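Local coordinates for FAD-binding PCMH-type domain-containing protein (Gibberella zeae, PDB 6YJO) that holds FAD through two covalent links and probably oxidises oligosaccharides, using oxygen as its family does, at residues Ile118-Met123 / Val136-Arg141. Residues are numbered along the deposited sequence; the frame is centred on the assembly and turned at random.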
loop_
_atom_site.group_PDB
_atom_site.type_symbol
_atom_site.label_atom_id
_atom_site.label_comp_id
_atom_site.label_asym_id
_atom_site.label_seq_id
_atom_site.Cartn_x
_atom_site.Cartn_y
_atom_site.Cartn_z
ATOM N N ILE A 118 14.378 12.785 -3.250
ATOM C CA ILE A 118 15.470 11.896 -2.867
ATOM C C ILE A 118 15.056 10.488 -3.283
ATOM O O ILE A 118 14.223 9.853 -2.629
ATOM C CB ILE A 118 15.762 11.990 -1.365
ATOM C CG1 ILE A 118 16.148 13.428 -0.988
ATOM C CG2 ILE A 118 16.864 11.017 -0.957
ATOM C CD1 ILE A 118 16.309 13.668 0.504
ATOM N N VAL A 119 15.629 10.004 -4.382
ATOM C CA VAL A 119 15.297 8.694 -4.935
ATOM C C VAL A 119 16.190 7.655 -4.267
ATOM O O VAL A 119 17.380 7.548 -4.575
ATOM C CB VAL A 119 15.465 8.674 -6.460
ATOM C CG1 VAL A 119 15.304 7.251 -7.002
ATOM C CG2 VAL A 119 14.465 9.614 -7.127
ATOM N N VAL A 120 15.608 6.865 -3.368
ATOM C CA VAL A 120 16.362 5.878 -2.601
ATOM C C VAL A 120 16.355 4.538 -3.327
ATOM O O VAL A 120 16.760 3.513 -2.766
ATOM C CB VAL A 120 15.791 5.738 -1.176
ATOM C CG1 VAL A 120 15.711 7.098 -0.500
ATOM C CG2 VAL A 120 14.418 5.067 -1.200
ATOM N N ASP A 121 15.919 4.546 -4.590
ATOM C CA ASP A 121 15.804 3.309 -5.359
ATOM C C ASP A 121 17.134 2.563 -5.454
ATOM O O ASP A 121 17.145 1.331 -5.565
ATOM C CB ASP A 121 15.270 3.633 -6.759
ATOM C CG ASP A 121 15.151 2.406 -7.647
ATOM O OD1 ASP A 121 15.105 1.277 -7.114
ATOM O OD2 ASP A 121 15.103 2.577 -8.885
ATOM N N ALA A 122 18.261 3.279 -5.423
ATOM C CA ALA A 122 19.566 2.639 -5.546
ATOM C C ALA A 122 20.014 1.940 -4.266
ATOM O O ALA A 122 20.976 1.164 -4.307
ATOM C CB ALA A 122 20.620 3.671 -5.963
ATOM N N MET A 123 19.346 2.183 -3.140
ATOM C CA MET A 123 19.663 1.534 -1.868
ATOM C C MET A 123 18.650 0.412 -1.668
ATOM O O MET A 123 17.545 0.633 -1.174
ATOM C CB MET A 123 19.627 2.547 -0.730
ATOM C CG MET A 123 20.605 3.698 -0.898
ATOM S SD MET A 123 20.382 5.020 0.310
ATOM C CE MET A 123 20.448 4.095 1.849
ATOM N N VAL A 136 16.290 -4.278 5.496
ATOM C CA VAL A 136 15.953 -4.034 4.098
ATOM C C VAL A 136 16.114 -2.544 3.826
ATOM O O VAL A 136 15.401 -1.720 4.411
ATOM C CB VAL A 136 14.527 -4.506 3.765
ATOM C CG1 VAL A 136 14.155 -4.104 2.352
ATOM C CG2 VAL A 136 14.408 -6.019 3.951
ATOM N N GLN A 137 17.040 -2.203 2.933
ATOM C CA GLN A 137 17.261 -0.805 2.591
ATOM C C GLN A 137 16.012 -0.229 1.935
ATOM O O GLN A 137 15.239 -0.939 1.287
ATOM C CB GLN A 137 18.480 -0.667 1.676
ATOM C CG GLN A 137 19.798 -0.716 2.435
ATOM C CD GLN A 137 20.997 -0.408 1.560
ATOM O OE1 GLN A 137 21.152 -0.963 0.473
ATOM N NE2 GLN A 137 21.854 0.487 2.033
ATOM N N ALA A 138 15.811 1.075 2.131
ATOM C CA ALA A 138 14.530 1.703 1.839
ATOM C C ALA A 138 14.144 1.656 0.364
ATOM O O ALA A 138 12.977 1.906 0.043
ATOM C CB ALA A 138 14.564 3.149 2.327
ATOM N N GLY A 139 15.070 1.332 -0.532
ATOM C CA GLY A 139 14.797 1.295 -1.950
ATOM C C GLY A 139 14.473 -0.064 -2.518
ATOM O O GLY A 139 14.141 -0.159 -3.704
ATOM N N ALA A 140 14.565 -1.124 -1.720
ATOM C CA ALA A 140 14.246 -2.451 -2.221
ATOM C C ALA A 140 12.786 -2.517 -2.649
ATOM O O ALA A 140 11.898 -1.973 -1.986
ATOM C CB ALA A 140 14.531 -3.510 -1.155
ATOM N N ARG A 141 12.543 -3.175 -3.775
ATOM C CA ARG A 141 11.191 -3.445 -4.233
ATOM C C ARG A 141 10.723 -4.786 -3.680
ATOM O O ARG A 141 11.531 -5.673 -3.388
ATOM C CB ARG A 141 11.139 -3.423 -5.764
ATOM C CG ARG A 141 11.220 -2.003 -6.323
ATOM C CD ARG A 141 11.684 -1.928 -7.779
ATOM N NE ARG A 141 12.148 -0.581 -8.107
ATOM C CZ ARG A 141 11.348 0.455 -8.339
ATOM N NH1 ARG A 141 10.031 0.307 -8.286
ATOM N NH2 ARG A 141 11.867 1.644 -8.619
#
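Met123 lies across the side chain of Gln137 at about a right angle, its CE 3.9 Å from the amide NE2. Bent at chi3 (53°), the flexible thioether lets its CE methyl and CB flank the Gln137 amide, whose OE1 accepts a hydrogen bond from Thr125 N. Met123 O takes the N-H of Gly139 (N to O 2.7 Å), almost in line with its own C=O although the angle at hydrogen is only 130°. Gly139 sits in the type I turn from Gln137 to Ala140, and its CA comes 3.1 Å from Val120 O in a CA-H...O contact; a side chain here would run into that oxygen, so glycine suits the place. Val120 CG2 packs on Ala138 CB at 4.0 Å, and both residues line the FAD pocket, where the ends of parallel-sheet strand 116-119 and antiparallel-sheet strand 133-137 meet. Asp121 has CG anti to its backbone N (chi1 179°), which carries the carboxylate to the edge of the Arg141 guanidinium. There they form a salt bridge whose NH2-to-OD2 hydrogen bond is weak at 3.4 Å, the two planes nearly perpendicular. Arg141 NH1 binds Gly164 O and Gly100 O, while Asp121 OD2, shared with Arg337, is probably kept charged by both arginines.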